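Local atomic coordinates of surface glycan binding protein B (Bacteroides ovatus, PDB entry 6E57), a protein that binds mixed-linkage beta-glucan at the surface of a gut Bacteroides, helping the bacterium to use this cereal polysaccharide. Residues T31-F43 against I109-R121. Numbering follows the deposited sequence.
Sequences TENDDPHILAPVF and IEVETVKGKKTSR. With EDO (1,2-ethanediol), chain H.
Pro-36 and Ile-38 both turn their side chains toward the hairpin formed by strands 109-113 and 118-121, and between them they make the tight middle of this contact. The proline ring lies against the backbone of the second strand, its CG 3.5 Å from C of Lys-118, while its CB looks across to Val-111. Two residues on, Ile-38 has CG1 anti to its carbonyl carbon (chi1 -60°), which sends CD1 to within 3.8 Å of Val-111 CG2. The same methyl sits over one face of the Arg-121 guanidinium, 3.8 Å above the plane and offset toward its rim. Arg-121 NH1 also donates to Ser-120 O at 3.2 Å, from above the carbonyl plane. Farther along, Phe-43 meets Ile-109 from the opposite direction, with CZ 3.6 Å from CD1.

The packing gives way to polar, solvent-facing contacts at the turn end. Lys-117 is stretched out past CG, and its NZ reaches Asn-33 O at 2.8 Å, close to straight in line with the carbonyl (C=O...N angle 162°); a long salt bridge to Asp-35 OD1 (3.9 Å from NZ) adds a second, weaker hold. Toward the other end of the hairpin, Arg-121 NH2 gives a weak hydrogen bond to O2 of a 1,2-ethanediol probably left from the crystallisation liquor.

At the start of the type I turn Thr-113 to Gly-116, Thr-113 OG1 is hydrogen-bonded to Tyr-74 O. Strand 37-40 is the edge of a three-stranded antiparallel sheet, paired with strand 63-70, the pairing interrupted by a classic beta bulge where Leu-39 and Ala-40 both face Thr-68. The hairpin belongs to a separate five-stranded sheet, so the contact packs one sheet over the other in this N-terminal beta-sandwich domain, with Val-69 and Val-77 also against Val-111.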
ATOM      1  N   THR A  31     -26.907 -42.476  -9.159  1.00 88.90           N
ATOM      2  CA  THR A  31     -26.695 -41.412  -8.165  1.00 87.86           C
ATOM      3  C   THR A  31     -25.206 -41.274  -7.802  1.00 85.50           C
ATOM      4  O   THR A  31     -24.758 -40.176  -7.478  1.00 85.19           O
ATOM      5  CB  THR A  31     -27.544 -41.653  -6.908  1.00 92.65           C
ATOM      6  OG1 THR A  31     -27.258 -42.964  -6.417  1.00 97.94           O
ATOM      7  CG2 THR A  31     -29.030 -41.523  -7.158  1.00 92.39           C
ATOM      8  N   GLU A  32     -24.455 -42.383  -7.844  1.00 83.51           N
ATOM      9  CA  GLU A  32     -23.017 -42.395  -7.525  1.00 80.34           C
ATOM     10  C   GLU A  32     -22.223 -41.638  -8.598  1.00 79.88           C
ATOM     11  O   GLU A  32     -21.209 -41.001  -8.294  1.00 80.15           O
ATOM     12  CB  GLU A  32     -22.479 -43.824  -7.438  1.00 78.85           C
ATOM     13  CG  GLU A  32     -23.076 -44.649  -6.314  1.00 78.53           C
ATOM     14  CD  GLU A  32     -22.536 -46.068  -6.245  1.00 77.73           C
ATOM     15  OE1 GLU A  32     -21.302 -46.226  -6.192  1.00 76.33           O
ATOM     16  OE2 GLU A  32     -23.348 -47.014  -6.266  1.00 77.66           O
ATOM     17  N   ASN A  33     -22.689 -41.723  -9.850  1.00 80.79           N
ATOM     18  CA  ASN A  33     -21.973 -41.208 -11.011  1.00 80.60           C
ATOM     19  C   ASN A  33     -22.394 -39.761 -11.318  1.00 80.89           C
ATOM     20  O   ASN A  33     -21.911 -39.176 -12.288  1.00 78.60           O
ATOM     21  CB  ASN A  33     -22.192 -42.111 -12.227  1.00 83.04           C
ATOM     22  CG  ASN A  33     -21.148 -41.915 -13.304  1.00 82.77           C
ATOM     23  OD1 ASN A  33     -19.953 -41.897 -13.021  1.00 84.12           O
ATOM     24  ND2 ASN A  33     -21.592 -41.777 -14.543  1.00 83.16           N
ATOM     25  N   ASP A  34     -23.281 -39.193 -10.490  1.00 82.65           N
ATOM     26  CA  ASP A  34     -23.762 -37.812 -10.640  1.00 84.64           C
ATOM     27  C   ASP A  34     -22.615 -36.819 -10.412  1.00 84.56           C
ATOM     28  O   ASP A  34     -21.703 -37.081  -9.623  1.00 85.53           O
ATOM     29  CB  ASP A  34     -24.895 -37.496  -9.658  1.00 86.68           C
ATOM     30  CG  ASP A  34     -26.261 -38.023 -10.063  1.00 90.58           C
ATOM     31  OD1 ASP A  34     -26.379 -38.586 -11.171  1.00 95.12           O
ATOM     32  OD2 ASP A  34     -27.202 -37.861  -9.260  1.00 94.99           O
ATOM     33  N   ASP A  35     -22.693 -35.675 -11.104  1.00 82.93           N
ATOM     34  CA  ASP A  35     -21.802 -34.538 -10.885  1.00 82.51           C
ATOM     35  C   ASP A  35     -22.072 -33.959  -9.499  1.00 80.79           C
ATOM     36  O   ASP A  35     -23.222 -33.878  -9.073  1.00 79.29           O
ATOM     37  CB  ASP A  35     -21.986 -33.451 -11.948  1.00 82.73           C
ATOM     38  CG  ASP A  35     -21.372 -33.781 -13.298  1.00 85.34           C
ATOM     39  OD1 ASP A  35     -20.186 -34.172 -13.326  1.00 85.03           O
ATOM     40  OD2 ASP A  35     -22.083 -33.639 -14.311  1.00 87.54           O
ATOM     41  N   PRO A  36     -21.025 -33.531  -8.759  1.00 79.70           N
ATOM     42  CA  PRO A  36     -21.214 -32.925  -7.441  1.00 79.53           C
ATOM     43  C   PRO A  36     -21.673 -31.462  -7.551  1.00 80.36           C
ATOM     44  O   PRO A  36     -21.089 -30.687  -8.314  1.00 79.48           O
ATOM     45  CB  PRO A  36     -19.817 -33.038  -6.820  1.00 77.88           C
ATOM     46  CG  PRO A  36     -18.884 -32.913  -8.006  1.00 78.91           C
ATOM     47  CD  PRO A  36     -19.609 -33.595  -9.150  1.00 80.31           C
ATOM     48  N   HIS A  37     -22.723 -31.114  -6.796  1.00 83.30           N
ATOM     49  CA  HIS A  37     -23.278 -29.761  -6.741  1.00 83.06           C
ATOM     50  C   HIS A  37     -23.390 -29.320  -5.276  1.00 79.41           C
ATOM     51  O   HIS A  37     -23.871 -30.080  -4.433  1.00 82.67           O
ATOM     52  CB  HIS A  37     -24.643 -29.706  -7.445  1.00 87.21           C
ATOM     53  CG  HIS A  37     -24.582 -29.856  -8.929  1.00 92.69           C
ATOM     54  ND1 HIS A  37     -24.232 -28.809  -9.765  1.00 95.13           N
ATOM     55  CD2 HIS A  37     -24.844 -30.911  -9.732  1.00 94.25           C
ATOM     56  CE1 HIS A  37     -24.270 -29.219 -11.017  1.00 98.09           C
ATOM     57  NE2 HIS A  37     -24.642 -30.506 -11.024  1.00 97.36           N
ATOM     58  N   ILE A  38     -22.934 -28.096  -4.987  1.00 74.76           N
ATOM     59  CA  ILE A  38     -23.152 -27.459  -3.694  1.00 71.89           C
ATOM     60  C   ILE A  38     -24.399 -26.582  -3.818  1.00 71.69           C
ATOM     61  O   ILE A  38     -24.351 -25.522  -4.436  1.00 71.33           O
ATOM     62  CB  ILE A  38     -21.918 -26.650  -3.246  1.00 70.36           C
ATOM     63  CG1 ILE A  38     -20.677 -27.539  -3.118  1.00 69.69           C
ATOM     64  CG2 ILE A  38     -22.208 -25.895  -1.953  1.00 68.71           C
ATOM     65  CD1 ILE A  38     -19.376 -26.774  -3.024  1.00 68.58           C
ATOM     66  N   LEU A  39     -25.509 -27.047  -3.235  1.00 74.77           N
ATOM     67  CA  LEU A  39     -26.806 -26.393  -3.362  1.00 76.54           C
ATOM     68  C   LEU A  39     -26.851 -25.153  -2.463  1.00 76.84           C
ATOM     69  O   LEU A  39     -27.189 -24.063  -2.930  1.00 76.43           O
ATOM     70  CB  LEU A  39     -27.913 -27.386  -2.996  1.00 77.98           C
ATOM     71  CG  LEU A  39     -28.035 -28.602  -3.914  1.00 79.17           C
ATOM     72  CD1 LEU A  39     -29.176 -29.507  -3.469  1.00 80.30           C
ATOM     73  CD2 LEU A  39     -28.223 -28.176  -5.364  1.00 79.09           C
ATOM     74  N   ALA A  40     -26.519 -25.340  -1.178  1.00 77.65           N
ATOM     75  CA  ALA A  40     -26.518 -24.259  -0.187  1.00 74.81           C
ATOM     76  C   ALA A  40     -25.308 -24.398   0.736  1.00 71.91           C
ATOM     77  O   ALA A  40     -24.863 -25.509   1.014  1.00 72.49           O
ATOM     78  CB  ALA A  40     -27.810 -24.267   0.594  1.00 74.98           C
ATOM     79  N   PRO A  41     -24.767 -23.262   1.198  1.00 68.88           N
ATOM     80  CA  PRO A  41     -25.191 -21.935   0.782  1.00 67.15           C
ATOM     81  C   PRO A  41     -24.586 -21.553  -0.578  1.00 64.61           C
ATOM     82  O   PRO A  41     -23.623 -22.178  -1.023  1.00 59.63           O
ATOM     83  CB  PRO A  41     -24.666 -21.026   1.899  1.00 66.62           C
ATOM     84  CG  PRO A  41     -23.362 -21.672   2.295  1.00 66.79           C
ATOM     85  CD  PRO A  41     -23.559 -23.152   2.027  1.00 67.84           C
ATOM     86  N   VAL A  42     -25.174 -20.541  -1.224  1.00 64.30           N
ATOM     87  CA  VAL A  42     -24.643 -19.974  -2.458  1.00 63.45           C
ATOM     88  C   VAL A  42     -23.526 -18.996  -2.082  1.00 62.02           C
ATOM     89  O   VAL A  42     -23.750 -18.077  -1.301  1.00 59.26           O
ATOM     90  CB  VAL A  42     -25.740 -19.275  -3.284  1.00 63.98           C
ATOM     91  CG1 VAL A  42     -25.171 -18.642  -4.545  1.00 64.30           C
ATOM     92  CG2 VAL A  42     -26.880 -20.225  -3.627  1.00 65.70           C
ATOM     93  N   PHE A  43     -22.331 -19.214  -2.644  1.00 63.01           N
ATOM     94  CA  PHE A  43     -21.151 -18.403  -2.341  1.00 62.32           C
ATOM     95  C   PHE A  43     -21.014 -17.288  -3.373  1.00 60.86           C
ATOM     96  O   PHE A  43     -21.348 -17.476  -4.541  1.00 61.17           O
ATOM     97  CB  PHE A  43     -19.899 -19.281  -2.282  1.00 62.88           C
ATOM     98  CG  PHE A  43     -19.846 -20.181  -1.074  1.00 63.64           C
ATOM     99  CD1 PHE A  43     -19.368 -19.709   0.140  1.00 62.81           C
ATOM    100  CD2 PHE A  43     -20.298 -21.491  -1.144  1.00 65.00           C
ATOM    101  CE1 PHE A  43     -19.333 -20.535   1.255  1.00 63.36           C
ATOM    102  CE2 PHE A  43     -20.262 -22.312  -0.027  1.00 64.37           C
ATOM    103  CZ  PHE A  43     -19.779 -21.834   1.169  1.00 64.15           C
ATOM    104  N   ILE A 109     -12.968 -25.054  -0.200  1.00 55.57           N
ATOM    105  CA  ILE A 109     -13.949 -26.112   0.035  1.00 56.96           C
ATOM    106  C   ILE A 109     -13.906 -27.066  -1.163  1.00 58.87           C
ATOM    107  O   ILE A 109     -14.424 -26.746  -2.228  1.00 58.40           O
ATOM    108  CB  ILE A 109     -15.360 -25.524   0.242  1.00 57.52           C
ATOM    109  CG1 ILE A 109     -15.380 -24.468   1.352  1.00 57.43           C
ATOM    110  CG2 ILE A 109     -16.375 -26.631   0.495  1.00 58.39           C
ATOM    111  CD1 ILE A 109     -16.658 -23.663   1.416  1.00 57.51           C
ATOM    112  N   GLU A 110     -13.276 -28.230  -0.973  1.00 60.63           N
ATOM    113  CA  GLU A 110     -13.134 -29.229  -2.027  1.00 64.88           C
ATOM    114  C   GLU A 110     -14.108 -30.381  -1.766  1.00 64.73           C
ATOM    115  O   GLU A 110     -14.010 -31.060  -0.750  1.00 65.42           O
ATOM    116  CB  GLU A 110     -11.688 -29.721  -2.103  1.00 69.30           C
ATOM    117  CG  GLU A 110     -10.721 -28.645  -2.568  1.00 72.15           C
ATOM    118  CD  GLU A 110      -9.369 -29.145  -3.046  1.00 77.29           C
ATOM    119  OE1 GLU A 110      -9.221 -30.373  -3.253  1.00 81.97           O
ATOM    120  OE2 GLU A 110      -8.464 -28.301  -3.213  1.00 79.66           O
ATOM    121  N   VAL A 111     -15.047 -30.571  -2.699  1.00 65.23           N
ATOM    122  CA  VAL A 111     -16.027 -31.648  -2.655  1.00 66.99           C
ATOM    123  C   VAL A 111     -15.641 -32.684  -3.716  1.00 68.41           C
ATOM    124  O   VAL A 111     -15.391 -32.330  -4.866  1.00 67.43           O
ATOM    125  CB  VAL A 111     -17.453 -31.111  -2.887  1.00 67.32           C
ATOM    126  CG1 VAL A 111     -18.492 -32.221  -2.844  1.00 68.46           C
ATOM    127  CG2 VAL A 111     -17.806 -30.008  -1.901  1.00 66.76           C
ATOM    128  N   GLU A 112     -15.593 -33.959  -3.309  1.00 70.71           N
ATOM    129  CA  GLU A 112     -15.292 -35.075  -4.205  1.00 73.83           C
ATOM    130  C   GLU A 112     -16.331 -36.184  -3.993  1.00 73.52           C
ATOM    131  O   GLU A 112     -16.710 -36.483  -2.861  1.00 70.60           O
ATOM    132  CB  GLU A 112     -13.877 -35.601  -3.953  1.00 75.68           C
ATOM    133  CG  GLU A 112     -13.322 -36.420  -5.105  1.00 79.72           C
ATOM    134  CD  GLU A 112     -11.976 -37.069  -4.831  1.00 82.47           C
ATOM    135  OE1 GLU A 112     -11.816 -37.653  -3.742  1.00 87.83           O
ATOM    136  OE2 GLU A 112     -11.090 -36.988  -5.706  1.00 86.71           O
ATOM    137  N   THR A 113     -16.780 -36.782  -5.101  1.00 75.20           N
ATOM    138  CA  THR A 113     -17.713 -37.906  -5.070  1.00 76.33           C
ATOM    139  C   THR A 113     -16.911 -39.214  -5.095  1.00 75.21           C
ATOM    140  O   THR A 113     -15.696 -39.200  -5.291  1.00 70.88           O
ATOM    141  CB  THR A 113     -18.749 -37.801  -6.200  1.00 80.88           C
ATOM    142  OG1 THR A 113     -19.738 -38.803  -5.970  1.00 89.14           O
ATOM    143  CG2 THR A 113     -18.170 -37.973  -7.587  1.00 81.96           C
ATOM    144  N   VAL A 114     -17.611 -40.335  -4.901  1.00 74.79           N
ATOM    145  CA  VAL A 114     -16.987 -41.663  -4.821  1.00 76.61           C
ATOM    146  C   VAL A 114     -16.329 -42.021  -6.165  1.00 78.40           C
ATOM    147  O   VAL A 114     -15.312 -42.712  -6.180  1.00 79.82           O
ATOM    148  CB  VAL A 114     -17.989 -42.748  -4.376  1.00 77.32           C
ATOM    149  CG1 VAL A 114     -18.521 -42.483  -2.974  1.00 75.35           C
ATOM    150  CG2 VAL A 114     -19.136 -42.925  -5.362  1.00 78.97           C
ATOM    151  N   LYS A 115     -16.908 -41.550  -7.278  1.00 78.42           N
ATOM    152  CA  LYS A 115     -16.386 -41.824  -8.628  1.00 80.51           C
ATOM    153  C   LYS A 115     -15.443 -40.703  -9.099  1.00 77.99           C
ATOM    154  O   LYS A 115     -15.096 -40.643 -10.279  1.00 76.38           O
ATOM    155  CB  LYS A 115     -17.547 -42.059  -9.601  1.00 83.17           C
ATOM    156  CG  LYS A 115     -18.124 -43.472  -9.584  1.00 87.57           C
ATOM    157  CD  LYS A 115     -17.446 -44.443 -10.545  1.00 91.14           C
ATOM    158  CE  LYS A 115     -16.225 -45.142  -9.976  1.00 90.89           C
ATOM    159  NZ  LYS A 115     -16.584 -46.328  -9.161  1.00 91.63           N
ATOM    160  N   GLY A 116     -15.029 -39.820  -8.180  1.00 78.57           N
ATOM    161  CA  GLY A 116     -13.835 -38.984  -8.357  1.00 78.22           C
ATOM    162  C   GLY A 116     -14.118 -37.608  -8.942  1.00 78.55           C
ATOM    163  O   GLY A 116     -13.205 -36.786  -9.026  1.00 78.51           O
ATOM    164  N   LYS A 117     -15.365 -37.355  -9.359  1.00 81.99           N
ATOM    165  CA  LYS A 117     -15.780 -36.038  -9.864  1.00 82.70           C
ATOM    166  C   LYS A 117     -15.798 -35.044  -8.697  1.00 81.21           C
ATOM    167  O   LYS A 117     -16.079 -35.432  -7.565  1.00 80.11           O
ATOM    168  CB  LYS A 117     -17.153 -36.131 -10.538  1.00 85.23           C
ATOM    169  CG  LYS A 117     -17.223 -37.065 -11.739  1.00 87.10           C
ATOM    170  CD  LYS A 117     -18.633 -37.295 -12.223  1.00 88.80           C
ATOM    171  CE  LYS A 117     -18.691 -38.016 -13.552  1.00 90.41           C
ATOM    172  NZ  LYS A 117     -20.066 -38.019 -14.099  1.00 91.71           N
ATOM    173  N   LYS A 118     -15.497 -33.769  -8.983  1.00 83.90           N
ATOM    174  CA  LYS A 118     -15.258 -32.770  -7.929  1.00 81.93           C
ATOM    175  C   LYS A 118     -15.725 -31.372  -8.363  1.00 81.39           C
ATOM    176  O   LYS A 118     -15.736 -31.044  -9.551  1.00 84.59           O
ATOM    177  CB  LYS A 118     -13.772 -32.750  -7.551  1.00 83.76           C
ATOM    178  CG  LYS A 118     -12.806 -32.500  -8.703  1.00 85.02           C
ATOM    179  CD  LYS A 118     -11.350 -32.724  -8.342  1.00 86.54           C
ATOM    180  CE  LYS A 118     -10.991 -34.187  -8.186  1.00 88.27           C
ATOM    181  NZ  LYS A 118      -9.549 -34.372  -7.896  1.00 87.68           N
ATOM    182  N   THR A 119     -16.113 -30.569  -7.365  1.00 77.51           N
ATOM    183  CA  THR A 119     -16.411 -29.138  -7.503  1.00 74.66           C
ATOM    184  C   THR A 119     -15.730 -28.400  -6.339  1.00 71.16           C
ATOM    185  O   THR A 119     -15.361 -29.018  -5.336  1.00 67.91           O
ATOM    186  CB  THR A 119     -17.926 -28.899  -7.600  1.00 75.74           C
ATOM    187  OG1 THR A 119     -18.155 -27.567  -8.062  1.00 76.16           O
ATOM    188  CG2 THR A 119     -18.655 -29.115  -6.291  1.00 76.24           C
ATOM    189  N   SER A 120     -15.568 -27.078  -6.481  1.00 67.46           N
ATOM    190  CA  SER A 120     -14.649 -26.308  -5.646  1.00 64.74           C
ATOM    191  C   SER A 120     -15.182 -24.889  -5.398  1.00 62.77           C
ATOM    192  O   SER A 120     -15.811 -24.298  -6.267  1.00 61.66           O
ATOM    193  CB  SER A 120     -13.286 -26.272  -6.290  1.00 64.52           C
ATOM    194  OG  SER A 120     -12.262 -26.323  -5.312  1.00 64.81           O
ATOM    195  N   ARG A 121     -14.912 -24.364  -4.195  1.00 60.89           N
ATOM    196  CA  ARG A 121     -15.141 -22.959  -3.841  1.00 61.47           C
ATOM    197  C   ARG A 121     -13.900 -22.440  -3.103  1.00 60.94           C
ATOM    198  O   ARG A 121     -13.332 -23.152  -2.276  1.00 62.78           O
ATOM    199  CB  ARG A 121     -16.381 -22.797  -2.954  1.00 60.87           C
ATOM    200  CG  ARG A 121     -17.691 -23.245  -3.590  1.00 63.49           C
ATOM    201  CD  ARG A 121     -18.150 -22.387  -4.760  1.00 64.43           C
ATOM    202  NE  ARG A 121     -19.515 -22.706  -5.173  1.00 66.93           N
ATOM    203  CZ  ARG A 121     -19.878 -23.817  -5.814  1.00 68.24           C
ATOM    204  NH1 ARG A 121     -18.966 -24.693  -6.201  1.00 68.45           N
ATOM    205  NH2 ARG A 121     -21.155 -24.055  -6.060  1.00 69.93           N
TER
HETATM  206  C1  EDO H 506     -20.849 -26.398 -10.027  1.00 78.24           C
HETATM  207  O1  EDO H 506     -21.753 -27.166 -10.830  1.00 75.86           O
HETATM  208  C2  EDO H 506     -21.237 -26.533  -8.557  1.00 77.62           C
HETATM  209  O2  EDO H 506     -22.566 -26.038  -8.348  1.00 79.77           O